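Local coordinates for DNA repair protein RAD14 (Saccharomyces cerevisiae, PDB 5A3D) that recognises and binds damaged DNA during nucleotide excision repair and is required for the incision step, this chain being its zinc-containing DNA-binding domain, at residues B[47-52]-B[84-89]; B[65-70]-B[78-83]. All blocks are in the same frame, centred on the assembly; numbering follows the deposited sequence.

Past the N-terminal zinc site, the chain runs into helix 42-49, whose last turn opens interaction 1. It then passes helix 53-56 and reaches strand 65-67, where interaction 2 begins. The connection 71-77 turns the chain back as strand 78-82, so interaction 2 closes a short hairpin loop. Helix 83-94 follows directly, and its first turns complete interaction 1. The smaller loop is therefore nested wholly within the larger one, and the two do not cross. V86 CG2 packs on F81 CB at 3.5 Å, joining them. Together they tie the DNA-contacting hairpin and the helices behind it into one compact unit.

Interaction 1: residues B[47-52]-B[84-89]; sequences EDYFLT and CEVEAF
Y49, on the last turn of helix 42-49, brings its ring against V86 of helix 83-94, the two side chains crossing at about a right angle. The closest approach is tight, with V86 CG1 only 3.2 Å from Y49 CD2. In V86 this methyl stands anti to the backbone N (chi1 -179°), which carries it out toward the tyrosine and on to L51, whose CD1 lies 3.9 Å from V86 CG1. F50, the first residue past the helix, takes a positive phi (56°), and the chain turns so that L51 also faces the second helix. There L51 CD2 meets the edge of the F89 ring in its plane, 3.7 Å from F89 CD2. The aromatic and aliphatic types suit this buried side, where A90 and L100 also pack on Y49. At the polar end of the ring, the Y49 hydroxyl, whose main partner is probably R83 NH1, adds a weak hydrogen bond to E87 OE1 at 3.5 Å, the extended E87 chain bringing in its carboxylate with its plane 65° from the ring. Replacing Y49 by an alanine is likely to open a gap beside V86 CG1 and leave the R83 guanidinium without this hydroxyl. Apolar carbon thus fastens the C-terminal end of helix 42-49 to helix 83-94, while a phenol, oily along its ring and polar at its end, lets that packing reach a charged margin.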
loop_
_atom_site.group_PDB
_atom_site.type_symbol
_atom_site.label_atom_id
_atom_site.label_comp_id
_atom_site.label_asym_id
_atom_site.label_seq_id
_atom_site.Cartn_x
_atom_site.Cartn_y
_atom_site.Cartn_z
ATOM N N GLU B 47 -12.438 -3.444 -12.703
ATOM C CA GLU B 47 -13.123 -4.587 -13.331
ATOM C C GLU B 47 -13.185 -4.512 -14.851
ATOM O O GLU B 47 -12.959 -5.509 -15.504
ATOM C CB GLU B 47 -14.548 -4.695 -12.779
ATOM C CG GLU B 47 -14.670 -5.288 -11.392
ATOM C CD GLU B 47 -16.129 -5.232 -10.894
ATOM O OE1 GLU B 47 -16.939 -4.607 -11.604
ATOM O OE2 GLU B 47 -16.451 -5.731 -9.785
ATOM N N ASP B 48 -13.506 -3.345 -15.398
ATOM C CA ASP B 48 -13.737 -3.161 -16.825
ATOM C C ASP B 48 -12.465 -2.896 -17.633
ATOM O O ASP B 48 -12.354 -3.334 -18.778
ATOM C CB ASP B 48 -14.697 -2.000 -17.088
ATOM C CG ASP B 48 -16.100 -2.264 -16.567
ATOM O OD1 ASP B 48 -16.361 -3.407 -16.077
ATOM O OD2 ASP B 48 -16.906 -1.262 -16.598
ATOM N N TYR B 49 -11.512 -2.180 -17.056
ATOM C CA TYR B 49 -10.359 -1.728 -17.813
ATOM C C TYR B 49 -9.007 -2.231 -17.303
ATOM O O TYR B 49 -7.943 -1.813 -17.802
ATOM C CB TYR B 49 -10.366 -0.194 -17.898
ATOM C CG TYR B 49 -11.514 0.316 -18.732
ATOM C CD1 TYR B 49 -11.490 0.238 -20.111
ATOM C CD2 TYR B 49 -12.617 0.883 -18.136
ATOM C CE1 TYR B 49 -12.544 0.728 -20.873
ATOM C CE2 TYR B 49 -13.703 1.317 -18.902
ATOM C CZ TYR B 49 -13.647 1.285 -20.251
ATOM O OH TYR B 49 -14.708 1.750 -21.049
ATOM N N PHE B 50 -9.069 -3.034 -16.259
ATOM C CA PHE B 50 -7.908 -3.590 -15.589
ATOM C C PHE B 50 -6.936 -2.527 -15.121
ATOM O O PHE B 50 -5.723 -2.697 -15.211
ATOM C CB PHE B 50 -7.293 -4.655 -16.471
ATOM C CG PHE B 50 -8.304 -5.658 -16.964
ATOM C CD1 PHE B 50 -9.020 -6.445 -16.084
ATOM C CD2 PHE B 50 -8.554 -5.788 -18.318
ATOM C CE1 PHE B 50 -9.961 -7.356 -16.531
ATOM C CE2 PHE B 50 -9.494 -6.696 -18.788
ATOM C CZ PHE B 50 -10.224 -7.466 -17.876
ATOM N N LEU B 51 -7.463 -1.412 -14.600
ATOM C CA LEU B 51 -6.580 -0.335 -14.124
ATOM C C LEU B 51 -6.305 -0.631 -12.693
ATOM O O LEU B 51 -7.155 -1.201 -12.022
ATOM C CB LEU B 51 -7.183 1.105 -14.313
ATOM C CG LEU B 51 -7.506 1.385 -15.805
ATOM C CD1 LEU B 51 -7.952 2.844 -15.951
ATOM C CD2 LEU B 51 -6.405 1.062 -16.802
ATOM N N THR B 52 -5.143 -0.207 -12.209
ATOM C CA THR B 52 -4.762 -0.459 -10.770
ATOM C C THR B 52 -4.989 0.667 -9.845
ATOM O O THR B 52 -5.231 1.796 -10.268
ATOM C CB THR B 52 -3.264 -0.756 -10.678
ATOM O OG1 THR B 52 -2.547 0.428 -11.015
ATOM C CG2 THR B 52 -2.921 -1.808 -11.625
ATOM N N CYS B 84 -14.536 8.381 -21.039
ATOM C CA CYS B 84 -13.608 8.684 -22.138
ATOM C C CYS B 84 -12.125 8.752 -21.631
ATOM O O CYS B 84 -11.244 8.363 -22.339
ATOM C CB CYS B 84 -14.031 9.949 -22.884
ATOM S SG CYS B 84 -14.182 11.447 -21.896
ATOM N N GLU B 85 -11.911 9.281 -20.434
ATOM C CA GLU B 85 -10.539 9.320 -19.813
ATOM C C GLU B 85 -9.978 7.947 -19.486
ATOM O O GLU B 85 -8.845 7.558 -19.848
ATOM C CB GLU B 85 -10.594 10.146 -18.543
ATOM C CG GLU B 85 -10.623 11.605 -18.823
ATOM C CD GLU B 85 -10.513 12.473 -17.573
ATOM O OE1 GLU B 85 -10.179 11.979 -16.465
ATOM O OE2 GLU B 85 -10.722 13.733 -17.754
ATOM N N VAL B 86 -10.814 7.188 -18.773
ATOM C CA VAL B 86 -10.548 5.800 -18.383
ATOM C C VAL B 86 -10.164 4.932 -19.613
ATOM O O VAL B 86 -9.174 4.209 -19.587
ATOM C CB VAL B 86 -11.779 5.202 -17.630
ATOM C CG1 VAL B 86 -11.470 3.777 -17.225
ATOM C CG2 VAL B 86 -11.952 5.972 -16.337
ATOM N N GLU B 87 -10.985 4.992 -20.633
ATOM C CA GLU B 87 -10.794 4.185 -21.799
ATOM C C GLU B 87 -9.525 4.591 -22.546
ATOM O O GLU B 87 -8.779 3.759 -23.027
ATOM C CB GLU B 87 -12.031 4.323 -22.684
ATOM C CG GLU B 87 -11.975 3.495 -23.894
ATOM C CD GLU B 87 -13.291 3.613 -24.651
ATOM O OE1 GLU B 87 -14.197 2.787 -24.305
ATOM O OE2 GLU B 87 -13.350 4.521 -25.532
ATOM N N ALA B 88 -9.309 5.886 -22.666
ATOM C CA ALA B 88 -8.152 6.414 -23.410
ATOM C C ALA B 88 -6.875 5.917 -22.775
ATOM O O ALA B 88 -5.948 5.532 -23.471
ATOM C CB ALA B 88 -8.186 7.928 -23.386
ATOM N N PHE B 89 -6.802 5.946 -21.439
ATOM C CA PHE B 89 -5.654 5.408 -20.691
ATOM C C PHE B 89 -5.504 3.881 -20.825
ATOM O O PHE B 89 -4.406 3.362 -21.009
ATOM C CB PHE B 89 -5.769 5.799 -19.195
ATOM C CG PHE B 89 -4.578 5.348 -18.384
ATOM C CD1 PHE B 89 -3.395 6.131 -18.353
ATOM C CD2 PHE B 89 -4.555 4.070 -17.809
ATOM C CE1 PHE B 89 -2.284 5.696 -17.649
ATOM C CE2 PHE B 89 -3.426 3.629 -17.136
ATOM C CZ PHE B 89 -2.298 4.438 -17.063
#

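Interaction 2: residues B[65-70]-B[78-83]; sequences LEKPNP and MQLFVR. With nucleotides of chain D.
L65 pairs with L80 and K67 with M78 in an antiparallel beta hairpin, whose longer strand, 78-82, is central in a small sheet because strand 39-41 flanks it too. The firm part is the backbone. L65 N reaches L80 O at 3.0 Å in the carbonyl plane, and L80 N answers to L65 O; K67 N bonds M78 O, whereas the return bond from M78 N to K67 O is short at 2.8 Å but bent to 131° at the hydrogen. L65 and L80 lie side by side on one face, pointing the same way, with their CD1 atoms 4.2 Å apart.

M78 shares that face. Its CG is anti to the backbone N (chi1 -179°) and the thioether then bends at chi3, so that SD rests 3.9 Å from P70 CD and CE lies over the N7 margin of the guanine of DG1 of chain D, 3.5 Å from N7. L80 CD1 comes to the same side of that base, 3.8 Å from N1. A flexible methionine and a branched leucine give this flat base an apolar seat. N69 is buried against the DNA, its ND2 hydrogen-bonded to a uracil.

The margins are looser. K67 sets its base against M78 and L80, but its end leads away; P68 is exposed. On the opposite face E66 and Q79 run together with carboxylate and amide in nearly parallel planes, one displaced over the other, E66 OE1 being salt-bridged to R77.

Q79 belongs to a non-hydrogen-bonded pair, so its N-H points away from strand 65-67 and meets OP1 of DG3 of chain D at 2.8 Å, almost straight at 174°.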
loop_
_atom_site.group_PDB
_atom_site.type_symbol
_atom_site.label_atom_id
_atom_site.label_comp_id
_atom_site.label_asym_id
_atom_site.label_seq_id
_atom_site.Cartn_x
_atom_site.Cartn_y
_atom_site.Cartn_z
ATOM N N LEU B 65 -14.754 12.744 -9.596
ATOM C CA LEU B 65 -15.758 13.223 -8.686
ATOM C C LEU B 65 -15.876 12.272 -7.512
ATOM O O LEU B 65 -16.123 11.105 -7.699
ATOM C CB LEU B 65 -17.066 13.207 -9.411
ATOM C CG LEU B 65 -18.344 13.988 -8.902
ATOM C CD1 LEU B 65 -19.748 13.481 -9.305
ATOM C CD2 LEU B 65 -18.371 14.969 -7.781
ATOM N N GLU B 66 -15.861 12.820 -6.303
ATOM C CA GLU B 66 -16.113 12.007 -5.108
ATOM C C GLU B 66 -17.464 12.264 -4.536
ATOM O O GLU B 66 -17.986 13.435 -4.535
ATOM C CB GLU B 66 -14.990 12.245 -4.108
ATOM C CG GLU B 66 -13.778 11.518 -4.592
ATOM C CD GLU B 66 -12.657 11.401 -3.597
ATOM O OE1 GLU B 66 -12.819 11.957 -2.474
ATOM O OE2 GLU B 66 -11.612 10.753 -3.997
ATOM N N LYS B 67 -18.060 11.209 -4.009
ATOM C CA LYS B 67 -19.332 11.298 -3.302
ATOM C C LYS B 67 -19.341 10.412 -2.090
ATOM O O LYS B 67 -18.483 9.515 -1.970
ATOM C CB LYS B 67 -20.442 10.843 -4.241
ATOM C CG LYS B 67 -20.293 11.421 -5.655
ATOM C CD LYS B 67 -21.396 12.328 -5.991
ATOM C CE LYS B 67 -21.669 13.469 -5.062
ATOM N NZ LYS B 67 -22.264 14.606 -5.898
ATOM N N PRO B 68 -20.303 10.655 -1.157
ATOM C CA PRO B 68 -20.475 9.710 -0.053
ATOM C C PRO B 68 -20.640 8.300 -0.616
ATOM O O PRO B 68 -21.295 8.118 -1.675
ATOM C CB PRO B 68 -21.768 10.207 0.640
ATOM C CG PRO B 68 -21.837 11.687 0.309
ATOM C CD PRO B 68 -21.355 11.690 -1.160
ATOM N N ASN B 69 -20.089 7.321 0.088
ATOM C CA ASN B 69 -20.243 5.947 -0.234
ATOM C C ASN B 69 -21.761 5.611 -0.038
ATOM O O ASN B 69 -22.280 5.817 1.041
ATOM C CB ASN B 69 -19.375 5.099 0.715
ATOM C CG ASN B 69 -19.356 3.612 0.335
ATOM O OD1 ASN B 69 -20.386 3.010 0.323
ATOM N ND2 ASN B 69 -18.174 3.045 -0.009
ATOM N N PRO B 70 -22.433 5.063 -1.060
ATOM C CA PRO B 70 -23.869 4.753 -0.933
ATOM C C PRO B 70 -24.225 3.706 0.110
ATOM O O PRO B 70 -25.312 3.791 0.673
ATOM C CB PRO B 70 -24.282 4.273 -2.325
ATOM C CG PRO B 70 -23.105 4.224 -3.139
ATOM C CD PRO B 70 -21.904 4.757 -2.390
ATOM N N MET B 78 -16.949 7.183 -2.410
ATOM C CA MET B 78 -17.066 6.696 -3.773
ATOM C C MET B 78 -16.299 7.590 -4.695
ATOM O O MET B 78 -16.315 8.821 -4.546
ATOM C CB MET B 78 -18.552 6.650 -4.141
ATOM C CG MET B 78 -18.788 6.129 -5.560
ATOM S SD MET B 78 -20.529 5.688 -5.899
ATOM C CE MET B 78 -21.400 7.232 -5.579
ATOM N N GLN B 79 -15.678 7.004 -5.714
ATOM C CA GLN B 79 -14.892 7.757 -6.729
ATOM C C GLN B 79 -15.410 7.455 -8.154
ATOM O O GLN B 79 -15.521 6.311 -8.502
ATOM C CB GLN B 79 -13.409 7.444 -6.615
ATOM C CG GLN B 79 -12.841 7.884 -5.218
ATOM C CD GLN B 79 -11.397 7.483 -5.012
ATOM O OE1 GLN B 79 -10.797 6.816 -5.840
ATOM N NE2 GLN B 79 -10.802 7.957 -3.912
ATOM N N LEU B 80 -15.764 8.494 -8.890
ATOM C CA LEU B 80 -16.413 8.400 -10.194
ATOM C C LEU B 80 -15.435 9.013 -11.228
ATOM O O LEU B 80 -14.948 10.137 -11.089
ATOM C CB LEU B 80 -17.759 9.045 -10.239
ATOM C CG LEU B 80 -18.808 8.498 -9.207
ATOM C CD1 LEU B 80 -20.049 9.337 -9.243
ATOM C CD2 LEU B 80 -19.093 7.084 -9.595
ATOM N N PHE B 81 -15.237 8.260 -12.246
ATOM C CA PHE B 81 -14.274 8.564 -13.364
ATOM C C PHE B 81 -15.111 8.629 -14.679
ATOM O O PHE B 81 -16.107 7.892 -14.788
ATOM C CB PHE B 81 -13.215 7.505 -13.483
ATOM C CG PHE B 81 -12.364 7.391 -12.281
ATOM C CD1 PHE B 81 -12.815 6.660 -11.193
ATOM C CD2 PHE B 81 -11.116 8.015 -12.210
ATOM C CE1 PHE B 81 -11.994 6.483 -10.076
ATOM C CE2 PHE B 81 -10.336 7.868 -11.037
ATOM C CZ PHE B 81 -10.787 7.100 -9.978
ATOM N N VAL B 82 -14.676 9.475 -15.609
ATOM C CA VAL B 82 -15.426 9.621 -16.908
ATOM C C VAL B 82 -14.872 8.572 -17.881
ATOM O O VAL B 82 -13.630 8.404 -18.067
ATOM C CB VAL B 82 -15.534 11.074 -17.490
ATOM C CG1 VAL B 82 -14.236 11.648 -18.004
ATOM C CG2 VAL B 82 -16.633 11.144 -18.557
ATOM N N ARG B 83 -15.815 7.905 -18.529
ATOM C CA ARG B 83 -15.458 6.809 -19.382
ATOM C C ARG B 83 -14.395 7.221 -20.392
ATOM O O ARG B 83 -13.460 6.473 -20.574
ATOM C CB ARG B 83 -16.641 6.126 -20.047
ATOM C CG ARG B 83 -16.111 4.963 -20.856
ATOM C CD ARG B 83 -17.156 4.177 -21.569
ATOM N NE ARG B 83 -18.246 3.661 -20.824
ATOM C CZ ARG B 83 -18.194 2.524 -20.157
ATOM N NH1 ARG B 83 -17.040 1.847 -20.114
ATOM N NH2 ARG B 83 -19.284 2.069 -19.533
ATOM P P DG D 3 -16.024 2.800 -5.535
ATOM O OP1 DG D 3 -15.677 4.177 -6.006
ATOM O OP2 DG D 3 -15.822 1.659 -6.406
ATOM O "O5'" DG D 3 -15.239 2.536 -4.170
ATOM C "C5'" DG D 3 -15.339 3.465 -3.094
ATOM C "C4'" DG D 3 -14.230 3.203 -2.096
ATOM O "O4'" DG D 3 -14.505 1.999 -1.336
ATOM C "C3'" DG D 3 -12.838 3.013 -2.678
ATOM O "O3'" DG D 3 -12.105 3.692 -1.668
ATOM C "C2'" DG D 3 -12.700 1.497 -2.758
ATOM C "C1'" DG D 3 -13.515 1.016 -1.561
ATOM N N9 DG D 3 -14.194 -0.274 -1.670
ATOM C C8 DG D 3 -14.882 -0.781 -2.745
ATOM N N7 DG D 3 -15.449 -1.928 -2.496
ATOM C C5 DG D 3 -15.082 -2.213 -1.189
ATOM C C6 DG D 3 -15.400 -3.314 -0.371
ATOM O O6 DG D 3 -16.058 -4.314 -0.658
ATOM N N1 DG D 3 -14.809 -3.207 0.885
ATOM C C2 DG D 3 -14.059 -2.142 1.316
ATOM N N2 DG D 3 -13.618 -2.195 2.582
ATOM N N3 DG D 3 -13.801 -1.082 0.579
ATOM C C4 DG D 3 -14.342 -1.181 -0.652
ATOM O "O5'" DG D 1 -26.840 1.090 -5.341
ATOM C "C5'" DG D 1 -25.877 2.154 -5.516
ATOM C "C4'" DG D 1 -25.085 1.920 -6.784
ATOM O "O4'" DG D 1 -25.470 2.634 -7.987
ATOM C "C3'" DG D 1 -23.566 1.729 -6.785
ATOM O "O3'" DG D 1 -23.207 0.327 -6.813
ATOM C "C2'" DG D 1 -23.095 2.495 -8.016
ATOM C "C1'" DG D 1 -24.320 3.235 -8.562
ATOM N N9 DG D 1 -24.326 4.655 -8.226
ATOM C C8 DG D 1 -24.601 5.234 -7.009
ATOM N N7 DG D 1 -24.476 6.534 -7.021
ATOM C C5 DG D 1 -24.057 6.828 -8.313
ATOM C C6 DG D 1 -23.754 8.077 -8.922
ATOM O O6 DG D 1 -23.782 9.210 -8.420
ATOM N N1 DG D 1 -23.397 7.919 -10.259
ATOM C C2 DG D 1 -23.323 6.718 -10.921
ATOM N N2 DG D 1 -22.966 6.776 -12.213
ATOM N N3 DG D 1 -23.574 5.544 -10.357
ATOM C C4 DG D 1 -23.951 5.677 -9.067
#